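Local coordinates for fanconi-associated nuclease 1 homolog (Pseudomonas aeruginosa, PDB 5Y7Q), which is a bacterial homolog of Fanconi-associated nuclease 1, with a VRR-NUC domain and a large helical region, and binds DNA, at residues E256-L261 with F284-H289; H289-R294 with R301-S306; S318-E323 with L352-G357. All blocks are in the same frame, centred on the assembly; numbering follows the deposited sequence.

Contact 1. Residues E256-L261 with F284-H289; sequences EPLEEL and FQFAQH
F286 turns one face of its ring to L258, and these two residues have the most surface buried by the contact. The methyl CD2 of L258 stands 3.6 Å from F286 CG and 3.8 Å from the centroid of the F286 ring, 19° off the ring normal. It is a CH-pi contact over the face, shifted from the middle toward the rim on the CG and CD1 side. The other methyl of the same leucine works in a different direction: L258 CD1 reaches the edge of the H289 imidazole, 4.1 Å from H289 CD2 and near the plane of that ring. The leucine thus spans two aromatic residues one helical turn apart. Its CG lies beside the backbone N and anti to the carbonyl carbon (chi1 -62°), which sends both methyls across toward the longer helix. One turn further along, L261 adds a lighter touch at the far end of the phenyl ring, with L261 CD1 4.0 Å from F286 CZ. No hydrogen bond joins the segments, so the interface is held by apolar and aromatic packing alone. P257 is the N-cap of the short helix 258-264, and L258 and L261 project from its first turn. Weak backbone bonds from E260 N and L261 N to P257 O begin the helix. F252 of helix 236-253 packs against both leucines and meets the F286 and H289 rings edge-to-face, extending the aromatic cluster. From helix 296-304, L302 also packs on F286. Helix 258-264 thus lies against helix 273-292, with helices 236-253 and 296-304 packing on the same partly buried apolar cluster.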
loop_
_atom_site.group_PDB
_atom_site.type_symbol
_atom_site.label_atom_id
_atom_site.label_comp_id
_atom_site.label_asym_id
_atom_site.label_seq_id
_atom_site.Cartn_x
_atom_site.Cartn_y
_atom_site.Cartn_z
ATOM N N GLU A 256 19.693 -1.368 -10.325
ATOM C CA GLU A 256 21.004 -1.177 -9.716
ATOM C C GLU A 256 21.470 -2.469 -9.037
ATOM O O GLU A 256 20.675 -3.150 -8.381
ATOM C CB GLU A 256 20.943 -0.028 -8.700
ATOM C CG GLU A 256 22.288 0.540 -8.252
ATOM C CD GLU A 256 22.226 2.026 -7.891
ATOM O OE1 GLU A 256 21.544 2.800 -8.611
ATOM O OE2 GLU A 256 22.868 2.416 -6.887
ATOM N N PRO A 257 22.743 -2.832 -9.180
ATOM C CA PRO A 257 23.228 -4.076 -8.562
ATOM C C PRO A 257 23.215 -3.991 -7.045
ATOM O O PRO A 257 23.621 -2.989 -6.455
ATOM C CB PRO A 257 24.658 -4.202 -9.092
ATOM C CG PRO A 257 25.058 -2.783 -9.392
ATOM C CD PRO A 257 23.808 -2.120 -9.902
ATOM N N LEU A 258 22.777 -5.070 -6.408
ATOM C CA LEU A 258 22.676 -5.032 -4.960
ATOM C C LEU A 258 24.004 -4.792 -4.269
ATOM O O LEU A 258 23.988 -4.517 -3.072
ATOM C CB LEU A 258 22.092 -6.332 -4.416
ATOM C CG LEU A 258 20.681 -6.670 -4.854
ATOM C CD1 LEU A 258 20.411 -8.049 -4.368
ATOM C CD2 LEU A 258 19.681 -5.683 -4.285
ATOM N N GLU A 259 25.143 -4.921 -4.953
ATOM C CA GLU A 259 26.419 -4.769 -4.259
ATOM C C GLU A 259 26.535 -3.378 -3.647
ATOM O O GLU A 259 26.731 -3.224 -2.430
ATOM C CB GLU A 259 27.583 -5.052 -5.212
ATOM C CG GLU A 259 28.977 -4.886 -4.567
ATOM C CD GLU A 259 30.152 -5.197 -5.520
ATOM O OE1 GLU A 259 30.502 -6.389 -5.671
ATOM O OE2 GLU A 259 30.733 -4.251 -6.109
ATOM N N GLU A 260 26.358 -2.345 -4.470
ATOM C CA GLU A 260 26.420 -0.981 -3.957
ATOM C C GLU A 260 25.137 -0.586 -3.234
ATOM O O GLU A 260 25.175 0.249 -2.318
ATOM C CB GLU A 260 26.743 0.001 -5.094
ATOM C CG GLU A 260 25.853 -0.100 -6.333
ATOM C CD GLU A 260 26.350 0.759 -7.512
ATOM O OE1 GLU A 260 27.311 0.345 -8.202
ATOM O OE2 GLU A 260 25.770 1.845 -7.755
ATOM N N LEU A 261 24.003 -1.184 -3.605
ATOM C CA LEU A 261 22.779 -0.975 -2.837
ATOM C C LEU A 261 22.986 -1.351 -1.377
ATOM O O LEU A 261 22.702 -0.555 -0.475
ATOM C CB LEU A 261 21.631 -1.783 -3.436
ATOM C CG LEU A 261 20.956 -1.198 -4.669
ATOM C CD1 LEU A 261 19.765 -2.049 -5.043
ATOM C CD2 LEU A 261 20.536 0.233 -4.421
ATOM N N PHE A 284 14.051 -7.470 2.696
ATOM C CA PHE A 284 13.225 -8.585 2.237
ATOM C C PHE A 284 13.166 -8.628 0.708
ATOM O O PHE A 284 13.531 -9.635 0.088
ATOM C CB PHE A 284 11.823 -8.467 2.858
ATOM C CG PHE A 284 10.974 -9.711 2.742
ATOM C CD1 PHE A 284 11.155 -10.768 3.607
ATOM C CD2 PHE A 284 9.968 -9.795 1.793
ATOM C CE1 PHE A 284 10.373 -11.899 3.500
ATOM C CE2 PHE A 284 9.187 -10.918 1.676
ATOM C CZ PHE A 284 9.383 -11.973 2.527
ATOM N N GLN A 285 12.756 -7.522 0.077
ATOM C CA GLN A 285 12.627 -7.550 -1.376
ATOM C C GLN A 285 13.967 -7.824 -2.051
ATOM O O GLN A 285 14.024 -8.544 -3.062
ATOM C CB GLN A 285 12.029 -6.243 -1.873
ATOM C CG GLN A 285 10.935 -5.740 -0.973
ATOM C CD GLN A 285 9.734 -5.239 -1.733
ATOM O OE1 GLN A 285 8.931 -4.481 -1.192
ATOM N NE2 GLN A 285 9.597 -5.660 -2.998
ATOM N N PHE A 286 15.057 -7.262 -1.510
ATOM C CA PHE A 286 16.379 -7.589 -2.041
ATOM C C PHE A 286 16.566 -9.096 -2.088
ATOM O O PHE A 286 16.964 -9.662 -3.117
ATOM C CB PHE A 286 17.484 -6.963 -1.190
ATOM C CG PHE A 286 17.602 -5.483 -1.336
ATOM C CD1 PHE A 286 16.796 -4.790 -2.218
ATOM C CD2 PHE A 286 18.539 -4.779 -0.590
ATOM C CE1 PHE A 286 16.920 -3.430 -2.348
ATOM C CE2 PHE A 286 18.668 -3.418 -0.711
ATOM C CZ PHE A 286 17.855 -2.740 -1.593
ATOM N N ALA A 287 16.251 -9.759 -0.974
ATOM C CA ALA A 287 16.374 -11.207 -0.899
ATOM C C ALA A 287 15.504 -11.901 -1.940
ATOM O O ALA A 287 15.959 -12.835 -2.609
ATOM C CB ALA A 287 16.014 -11.679 0.502
ATOM N N GLN A 288 14.245 -11.473 -2.084
ATOM C CA GLN A 288 13.393 -12.090 -3.098
ATOM C C GLN A 288 14.047 -12.006 -4.461
ATOM O O GLN A 288 14.133 -13.004 -5.190
ATOM C CB GLN A 288 12.018 -11.431 -3.137
ATOM C CG GLN A 288 11.096 -11.883 -2.031
ATOM C CD GLN A 288 9.664 -11.415 -2.215
ATOM O OE1 GLN A 288 9.415 -10.357 -2.787
ATOM N NE2 GLN A 288 8.711 -12.208 -1.720
ATOM N N HIS A 289 14.530 -10.816 -4.813
ATOM C CA HIS A 289 15.233 -10.647 -6.074
ATOM C C HIS A 289 16.382 -11.644 -6.183
ATOM O O HIS A 289 16.570 -12.281 -7.225
ATOM C CB HIS A 289 15.727 -9.206 -6.189
ATOM C CG HIS A 289 16.560 -8.947 -7.404
ATOM N ND1 HIS A 289 16.045 -8.984 -8.682
ATOM C CD2 HIS A 289 17.875 -8.645 -7.535
ATOM C CE1 HIS A 289 17.008 -8.715 -9.548
ATOM N NE2 HIS A 289 18.127 -8.504 -8.877
#

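Contact 2. Residues H289-R294 with R301-S306; sequences HCEKQR and RLYRQS. With nucleotides of chain D.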
loop_
_atom_site.group_PDB
_atom_site.type_symbol
_atom_site.label_atom_id
_atom_site.label_comp_id
_atom_site.label_asym_id
_atom_site.label_seq_id
_atom_site.Cartn_x
_atom_site.Cartn_y
_atom_site.Cartn_z
ATOM N N HIS A 289 14.530 -10.816 -4.813
ATOM C CA HIS A 289 15.233 -10.647 -6.074
ATOM C C HIS A 289 16.382 -11.644 -6.183
ATOM O O HIS A 289 16.570 -12.281 -7.225
ATOM C CB HIS A 289 15.727 -9.206 -6.189
ATOM C CG HIS A 289 16.560 -8.947 -7.404
ATOM N ND1 HIS A 289 16.045 -8.984 -8.682
ATOM C CD2 HIS A 289 17.875 -8.645 -7.535
ATOM C CE1 HIS A 289 17.008 -8.715 -9.548
ATOM N NE2 HIS A 289 18.127 -8.504 -8.877
ATOM N N CYS A 290 17.139 -11.823 -5.097
ATOM C CA CYS A 290 18.261 -12.757 -5.132
ATOM C C CYS A 290 17.790 -14.165 -5.440
ATOM O O CYS A 290 18.365 -14.857 -6.291
ATOM C CB CYS A 290 19.001 -12.746 -3.803
ATOM S SG CYS A 290 20.016 -11.327 -3.592
ATOM N N GLU A 291 16.749 -14.609 -4.734
ATOM C CA GLU A 291 16.205 -15.942 -4.947
ATOM C C GLU A 291 15.782 -16.119 -6.396
ATOM O O GLU A 291 15.976 -17.192 -6.978
ATOM C CB GLU A 291 15.031 -16.167 -3.994
ATOM C CG GLU A 291 14.958 -17.535 -3.331
ATOM C CD GLU A 291 13.736 -17.678 -2.422
ATOM O OE1 GLU A 291 13.325 -16.675 -1.781
ATOM O OE2 GLU A 291 13.179 -18.798 -2.368
ATOM N N LYS A 292 15.237 -15.063 -7.009
ATOM C CA LYS A 292 14.894 -15.138 -8.425
ATOM C C LYS A 292 16.131 -15.404 -9.273
ATOM O O LYS A 292 16.113 -16.254 -10.171
ATOM C CB LYS A 292 14.193 -13.855 -8.868
ATOM C CG LYS A 292 12.729 -13.782 -8.437
ATOM C CD LYS A 292 11.833 -13.137 -9.499
ATOM C CE LYS A 292 12.123 -13.661 -10.916
ATOM N NZ LYS A 292 12.212 -15.161 -11.046
ATOM N N GLN A 293 17.223 -14.693 -8.988
ATOM C CA GLN A 293 18.509 -14.900 -9.653
ATOM C C GLN A 293 19.142 -16.238 -9.310
ATOM O O GLN A 293 20.230 -16.533 -9.819
ATOM C CB GLN A 293 19.485 -13.773 -9.299
ATOM C CG GLN A 293 19.612 -12.695 -10.357
ATOM C CD GLN A 293 18.279 -12.343 -10.997
ATOM O OE1 GLN A 293 18.040 -12.638 -12.174
ATOM N NE2 GLN A 293 17.406 -11.708 -10.223
ATOM N N ARG A 294 18.531 -17.011 -8.412
ATOM C CA ARG A 294 19.080 -18.279 -7.950
ATOM C C ARG A 294 20.406 -18.085 -7.221
ATOM O O ARG A 294 21.231 -19.000 -7.164
ATOM C CB ARG A 294 19.239 -19.285 -9.094
ATOM C CG ARG A 294 18.054 -19.310 -10.049
ATOM C CD ARG A 294 18.025 -20.576 -10.880
ATOM N NE ARG A 294 17.144 -21.583 -10.291
ATOM C CZ ARG A 294 17.554 -22.583 -9.512
ATOM N NH1 ARG A 294 18.845 -22.730 -9.220
ATOM N NH2 ARG A 294 16.668 -23.447 -9.032
ATOM N N ARG A 301 21.308 -14.933 3.456
ATOM C CA ARG A 301 21.908 -13.878 4.274
ATOM C C ARG A 301 20.930 -12.723 4.499
ATOM O O ARG A 301 20.666 -12.315 5.645
ATOM C CB ARG A 301 23.171 -13.358 3.592
ATOM C CG ARG A 301 24.455 -13.449 4.375
ATOM C CD ARG A 301 25.485 -12.470 3.787
ATOM N NE ARG A 301 26.857 -12.963 3.890
ATOM C CZ ARG A 301 27.492 -13.632 2.926
ATOM N NH1 ARG A 301 28.742 -14.039 3.121
ATOM N NH2 ARG A 301 26.888 -13.892 1.765
ATOM N N LEU A 302 20.364 -12.194 3.403
ATOM C CA LEU A 302 19.531 -10.995 3.498
ATOM C C LEU A 302 18.225 -11.276 4.240
ATOM O O LEU A 302 17.810 -10.485 5.089
ATOM C CB LEU A 302 19.258 -10.410 2.104
ATOM C CG LEU A 302 20.452 -9.979 1.238
ATOM C CD1 LEU A 302 20.012 -9.547 -0.166
ATOM C CD2 LEU A 302 21.235 -8.848 1.868
ATOM N N TYR A 303 17.558 -12.396 3.941
ATOM C CA TYR A 303 16.404 -12.808 4.749
ATOM C C TYR A 303 16.763 -12.937 6.235
ATOM O O TYR A 303 15.998 -12.508 7.109
ATOM C CB TYR A 303 15.842 -14.141 4.251
ATOM C CG TYR A 303 15.025 -14.113 2.977
ATOM C CD1 TYR A 303 14.005 -13.172 2.785
ATOM C CD2 TYR A 303 15.248 -15.060 1.974
ATOM C CE1 TYR A 303 13.236 -13.171 1.615
ATOM C CE2 TYR A 303 14.501 -15.054 0.810
ATOM C CZ TYR A 303 13.502 -14.113 0.635
ATOM O OH TYR A 303 12.767 -14.144 -0.524
ATOM N N ARG A 304 17.917 -13.539 6.542
ATOM C CA ARG A 304 18.283 -13.766 7.934
ATOM C C ARG A 304 18.530 -12.474 8.688
ATOM O O ARG A 304 18.288 -12.421 9.896
ATOM C CB ARG A 304 19.498 -14.682 8.032
ATOM C CG ARG A 304 19.081 -16.144 8.121
ATOM C CD ARG A 304 19.775 -16.866 9.227
ATOM N NE ARG A 304 20.738 -17.790 8.656
ATOM C CZ ARG A 304 21.472 -18.624 9.376
ATOM N NH1 ARG A 304 21.340 -18.633 10.704
ATOM N NH2 ARG A 304 22.334 -19.441 8.766
ATOM N N GLN A 305 18.973 -11.412 8.021
ATOM C CA GLN A 305 19.147 -10.162 8.766
ATOM C C GLN A 305 17.894 -9.282 8.764
ATOM O O GLN A 305 17.961 -8.125 9.186
ATOM C CB GLN A 305 20.375 -9.390 8.273
ATOM C CG GLN A 305 20.233 -8.639 7.001
ATOM C CD GLN A 305 21.588 -8.366 6.395
ATOM O OE1 GLN A 305 21.936 -7.210 6.112
ATOM N NE2 GLN A 305 22.380 -9.428 6.205
ATOM N N SER A 306 16.763 -9.792 8.294
ATOM C CA SER A 306 15.501 -9.066 8.313
ATOM C C SER A 306 14.518 -9.680 9.312
ATOM O O SER A 306 14.357 -10.909 9.374
ATOM C CB SER A 306 14.881 -9.056 6.915
ATOM O OG SER A 306 13.547 -8.593 6.968
ATOM P P DT D 4 11.380 -19.169 -9.794
ATOM O OP1 DT D 4 12.121 -19.291 -11.064
ATOM O OP2 DT D 4 11.985 -18.446 -8.651
ATOM O "O5'" DT D 4 9.978 -18.505 -10.117
ATOM C "C5'" DT D 4 9.869 -17.126 -10.078
ATOM C "C4'" DT D 4 8.660 -16.675 -10.839
ATOM O "O4'" DT D 4 7.510 -17.410 -10.344
ATOM C "C3'" DT D 4 8.311 -15.205 -10.634
ATOM O "O3'" DT D 4 7.500 -14.751 -11.719
ATOM C "C2'" DT D 4 7.495 -15.300 -9.361
ATOM C "C1'" DT D 4 6.632 -16.486 -9.745
ATOM N N1 DT D 4 5.931 -17.131 -8.634
ATOM C C2 DT D 4 4.628 -17.490 -8.835
ATOM O O2 DT D 4 4.046 -17.297 -9.886
ATOM N N3 DT D 4 4.010 -18.072 -7.770
ATOM C C4 DT D 4 4.570 -18.344 -6.531
ATOM O O4 DT D 4 3.928 -18.887 -5.627
ATOM C C5 DT D 4 5.954 -17.935 -6.388
ATOM C C6 DT D 4 6.571 -17.351 -7.430
#
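The Y303 ring is met at its edge, in its own plane, by E291 OE1, while the carboxylate of E291 stands almost perpendicular to it, the two planes 85° apart. Y303 OH donates a hydrogen bond to E291 OE1, 2.9 Å away, and approaches nearly in line with the C-O bond. The other carboxylate oxygen, E291 OE2, forms a salt bridge with R314 of helix 311-321; each oxygen thus has its own partner, and the group probably remains charged. F284 meets the Y303 ring edge-to-face. Over one face of the H289 ring lies Q293 NE2, 3.0 Å above the plane and offset toward the rim, which also makes a weak hydrogen bond to H289 O. C290 SG packs on L302 CD1 at 3.9 Å, a smaller apolar contact beside the polar one. The amine of K292 lies against the sugar of DT4 of chain D, the bound DNA strand. Helix 273-292 ends in a Schellman motif, with R294 at positive phi (63°), and the chain then turns back into helix 296-304. The result is a helical hairpin of two successive helices running in roughly opposite directions, consistent with the TPR-like helical repeats of FAN1 relatives.

Contact 3. Residues S318-E323 with L352-G357; sequences SLERGE and LPRLQG. With nucleotides of chain D.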
loop_
_atom_site.group_PDB
_atom_site.type_symbol
_atom_site.label_atom_id
_atom_site.label_comp_id
_atom_site.label_asym_id
_atom_site.label_seq_id
_atom_site.Cartn_x
_atom_site.Cartn_y
_atom_site.Cartn_z
ATOM N N SER A 318 15.449 -20.852 1.577
ATOM C CA SER A 318 16.586 -20.532 0.716
ATOM C C SER A 318 17.772 -21.442 0.997
ATOM O O SER A 318 18.417 -21.926 0.061
ATOM C CB SER A 318 17.002 -19.073 0.874
ATOM O OG SER A 318 16.093 -18.212 0.222
ATOM N N LEU A 319 18.088 -21.681 2.274
ATOM C CA LEU A 319 19.164 -22.614 2.582
ATOM C C LEU A 319 18.884 -23.971 1.957
ATOM O O LEU A 319 19.754 -24.555 1.290
ATOM C CB LEU A 319 19.359 -22.731 4.090
ATOM C CG LEU A 319 20.034 -21.547 4.796
ATOM C CD1 LEU A 319 19.646 -21.438 6.267
ATOM C CD2 LEU A 319 21.563 -21.578 4.629
ATOM N N GLU A 320 17.652 -24.472 2.124
ATOM C CA GLU A 320 17.301 -25.744 1.498
ATOM C C GLU A 320 17.569 -25.705 -0.009
ATOM O O GLU A 320 18.205 -26.611 -0.558
ATOM C CB GLU A 320 15.842 -26.103 1.792
ATOM C CG GLU A 320 15.502 -27.554 1.478
ATOM C CD GLU A 320 13.999 -27.837 1.464
ATOM O OE1 GLU A 320 13.608 -29.034 1.449
ATOM O OE2 GLU A 320 13.205 -26.872 1.451
ATOM N N ARG A 321 17.109 -24.649 -0.691
ATOM C CA ARG A 321 17.366 -24.533 -2.122
ATOM C C ARG A 321 18.865 -24.470 -2.420
ATOM O O ARG A 321 19.316 -25.001 -3.441
ATOM C CB ARG A 321 16.634 -23.308 -2.692
ATOM C CG ARG A 321 15.379 -23.646 -3.491
ATOM C CD ARG A 321 14.286 -22.555 -3.523
ATOM N NE ARG A 321 14.324 -21.637 -4.675
ATOM C CZ ARG A 321 14.259 -21.986 -5.966
ATOM N NH1 ARG A 321 14.192 -23.264 -6.348
ATOM N NH2 ARG A 321 14.282 -21.037 -6.897
ATOM N N GLY A 322 19.658 -23.865 -1.536
ATOM C CA GLY A 322 21.090 -23.813 -1.757
ATOM C C GLY A 322 21.841 -25.061 -1.367
ATOM O O GLY A 322 23.069 -25.033 -1.228
ATOM N N GLU A 323 21.109 -26.156 -1.158
ATOM C CA GLU A 323 21.652 -27.427 -0.687
ATOM C C GLU A 323 22.388 -27.280 0.648
ATOM O O GLU A 323 23.263 -28.079 0.973
ATOM C CB GLU A 323 22.542 -28.069 -1.756
ATOM C CG GLU A 323 21.748 -28.424 -3.038
ATOM C CD GLU A 323 22.586 -29.073 -4.144
ATOM O OE1 GLU A 323 23.818 -29.255 -3.957
ATOM O OE2 GLU A 323 22.004 -29.403 -5.205
ATOM N N LEU A 352 10.176 -28.800 8.144
ATOM C CA LEU A 352 10.869 -29.683 9.074
ATOM C C LEU A 352 10.981 -31.120 8.576
ATOM O O LEU A 352 12.114 -31.598 8.431
ATOM C CB LEU A 352 10.176 -29.594 10.439
ATOM C CG LEU A 352 11.146 -29.336 11.568
ATOM C CD1 LEU A 352 11.230 -30.559 12.467
ATOM C CD2 LEU A 352 12.498 -29.037 10.984
ATOM N N PRO A 353 9.900 -31.834 8.240
ATOM C CA PRO A 353 10.064 -33.257 7.895
ATOM C C PRO A 353 10.857 -33.476 6.625
ATOM O O PRO A 353 11.515 -34.516 6.486
ATOM C CB PRO A 353 8.620 -33.760 7.736
ATOM C CG PRO A 353 7.738 -32.643 8.231
ATOM C CD PRO A 353 8.517 -31.386 8.027
ATOM N N ARG A 354 10.794 -32.537 5.681
ATOM C CA ARG A 354 11.549 -32.690 4.447
ATOM C C ARG A 354 13.037 -32.486 4.691
ATOM O O ARG A 354 13.875 -33.174 4.081
ATOM C CB ARG A 354 11.008 -31.713 3.421
ATOM C CG ARG A 354 11.801 -31.610 2.179
ATOM C CD ARG A 354 10.985 -30.848 1.180
ATOM N NE ARG A 354 10.791 -29.463 1.589
ATOM C CZ ARG A 354 9.730 -28.726 1.267
ATOM N NH1 ARG A 354 8.747 -29.244 0.545
ATOM N NH2 ARG A 354 9.645 -27.467 1.678
ATOM N N LEU A 355 13.376 -31.569 5.605
ATOM C CA LEU A 355 14.751 -31.421 6.063
ATOM C C LEU A 355 15.210 -32.627 6.873
ATOM O O LEU A 355 16.351 -33.082 6.737
ATOM C CB LEU A 355 14.872 -30.160 6.905
ATOM C CG LEU A 355 14.484 -28.916 6.147
ATOM C CD1 LEU A 355 14.560 -27.779 7.094
ATOM C CD2 LEU A 355 15.423 -28.740 4.957
ATOM N N GLN A 356 14.355 -33.125 7.763
ATOM C CA GLN A 356 14.698 -34.319 8.514
ATOM C C GLN A 356 15.033 -35.450 7.561
ATOM O O GLN A 356 16.032 -36.155 7.739
ATOM C CB GLN A 356 13.543 -34.704 9.428
ATOM C CG GLN A 356 13.251 -33.694 10.487
ATOM C CD GLN A 356 12.052 -34.059 11.329
ATOM O OE1 GLN A 356 12.013 -33.758 12.519
ATOM N NE2 GLN A 356 11.066 -34.721 10.720
ATOM N N GLY A 357 14.215 -35.623 6.527
ATOM C CA GLY A 357 14.507 -36.652 5.550
ATOM C C GLY A 357 15.814 -36.395 4.834
ATOM O O GLY A 357 16.601 -37.317 4.609
ATOM P P DA D 2 6.040 -26.570 -0.054
ATOM O OP1 DA D 2 7.108 -26.081 0.845
ATOM O OP2 DA D 2 4.673 -26.052 0.159
ATOM O "O5'" DA D 2 6.436 -26.255 -1.573
ATOM C "C5'" DA D 2 7.448 -27.024 -2.240
ATOM C "C4'" DA D 2 7.941 -26.284 -3.458
ATOM O "O4'" DA D 2 6.990 -26.462 -4.541
ATOM C "C3'" DA D 2 8.046 -24.772 -3.244
ATOM O "O3'" DA D 2 9.131 -24.229 -3.956
ATOM C "C2'" DA D 2 6.738 -24.269 -3.805
ATOM C "C1'" DA D 2 6.550 -25.192 -4.977
ATOM N N9 DA D 2 5.159 -25.246 -5.354
ATOM C C8 DA D 2 4.092 -25.457 -4.528
ATOM N N7 DA D 2 2.938 -25.396 -5.137
ATOM C C5 DA D 2 3.275 -25.097 -6.444
ATOM C C6 DA D 2 2.505 -24.902 -7.595
ATOM N N6 DA D 2 1.177 -24.983 -7.607
ATOM N N1 DA D 2 3.153 -24.621 -8.738
ATOM C C2 DA D 2 4.488 -24.544 -8.725
ATOM N N3 DA D 2 5.321 -24.708 -7.705
ATOM C C4 DA D 2 4.642 -24.985 -6.585
ATOM P P DA D 3 9.379 -22.637 -3.961
ATOM O OP1 DA D 3 10.739 -22.473 -3.414
ATOM O OP2 DA D 3 8.286 -21.902 -3.289
ATOM O "O5'" DA D 3 9.366 -22.254 -5.521
ATOM C "C5'" DA D 3 10.264 -22.913 -6.421
ATOM C "C4'" DA D 3 10.226 -22.323 -7.825
ATOM O "O4'" DA D 3 8.893 -22.380 -8.358
ATOM C "C3'" DA D 3 10.610 -20.869 -7.952
ATOM O "O3'" DA D 3 10.999 -20.640 -9.295
ATOM C "C2'" DA D 3 9.288 -20.176 -7.626
ATOM C "C1'" DA D 3 8.327 -21.078 -8.376
ATOM N N9 DA D 3 7.017 -21.221 -7.789
ATOM C C8 DA D 3 6.714 -21.549 -6.499
ATOM N N7 DA D 3 5.430 -21.681 -6.279
ATOM C C5 DA D 3 4.859 -21.457 -7.523
ATOM C C6 DA D 3 3.528 -21.453 -7.967
ATOM N N6 DA D 3 2.493 -21.700 -7.162
ATOM N N1 DA D 3 3.302 -21.188 -9.278
ATOM C C2 DA D 3 4.347 -20.945 -10.078
ATOM N N3 DA D 3 5.640 -20.920 -9.772
ATOM C C4 DA D 3 5.827 -21.190 -8.465
ATOM P P DG D 1 6.645 -33.112 -0.777
ATOM O OP1 DG D 1 8.108 -33.303 -0.630
ATOM O OP2 DG D 1 5.758 -34.260 -1.095
ATOM O "O5'" DG D 1 6.065 -32.397 0.537
ATOM C "C5'" DG D 1 5.011 -31.437 0.423
ATOM C "C4'" DG D 1 5.337 -30.428 -0.661
ATOM O "O4'" DG D 1 4.664 -30.782 -1.891
ATOM C "C3'" DG D 1 4.913 -28.979 -0.376
ATOM O "O3'" DG D 1 6.054 -28.184 0.025
ATOM C "C2'" DG D 1 4.341 -28.502 -1.713
ATOM C "C1'" DG D 1 4.685 -29.634 -2.672
ATOM N N9 DG D 1 3.722 -29.712 -3.750
ATOM C C8 DG D 1 2.377 -29.964 -3.649
ATOM N N7 DG D 1 1.752 -29.887 -4.791
ATOM C C5 DG D 1 2.741 -29.527 -5.695
ATOM C C6 DG D 1 2.668 -29.297 -7.089
ATOM O O6 DG D 1 1.679 -29.359 -7.834
ATOM N N1 DG D 1 3.909 -28.954 -7.617
ATOM C C2 DG D 1 5.076 -28.847 -6.894
ATOM N N2 DG D 1 6.175 -28.508 -7.584
ATOM N N3 DG D 1 5.159 -29.062 -5.591
ATOM C C4 DG D 1 3.955 -29.398 -5.061
#
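R354 NE lies 2.9 Å from E320 OE1 in a salt bridge that joins helix 311-321 to helix 342-358, in what is probably a helical-repeat-like part of the protein, here beside the DNA backbone. As a hydrogen bond it is weak, with an N-H...O angle of 120°, and the carboxylate and guanidinium planes are inclined, about 33° apart. The two side chains cross at about a right angle. The carboxylate has a second hold, since E320 OE2 makes a salt bridge with R317 one turn earlier in helix 311-321. The outer nitrogens of R354 face the DNA. R354 NH2 donates to DA2 of chain D OP1 at 3.0 Å in a nearly straight bond (171°), and R354 NH1 donates to DG1 of chain D O3' at 2.9 Å. Both acceptors lie at the guanidinium edge, giving a bidentate hold on one phosphodiester through its bridging O3' and its non-bridging OP1. A bend at chi3 turns the guanidinium there from an otherwise extended chain. E320 is a second-shell partner of the phosphate and probably orients R354, perhaps offsetting part of its charge. Nearer the backbone of E320, L355 CD2 packs against the aliphatic E320 CG at 3.7 Å. Next in the sequence, R321 spreads one face of its guanidinium over the sugar of DA3 of chain D, while its NE has a long, weak ion pair with E291. A332 of helix 325-337 also packs against L355. Helix 311-321 closes with a Schellman motif in which E323, at positive phi, is the C-prime residue: E323 N bonds to E320 O at 3.0 Å, and R324 N to L319 O.

Contacts 1 and 2 share H289 and helix 273-292; their centres are 8 Å apart, and L258 CD1 of contact 1 lies 3.4 Å from C290 SG of contact 2. Contact 3 is centred 16 Å from contact 2 and 24 Å from contact 1, yet E291 CD and S318 OG, 3.6 Å apart, bring contacts 2 and 3 together. The three follow one another along the chain, from an apolar contact to a salt bridge beside the DNA. Contact 1 stays about 7 Å, at the nearest atoms, from the DNA, contact 2 borders DT4 of chain D through K292, and contact 3 binds the backbone between DG1 and DA2 directly.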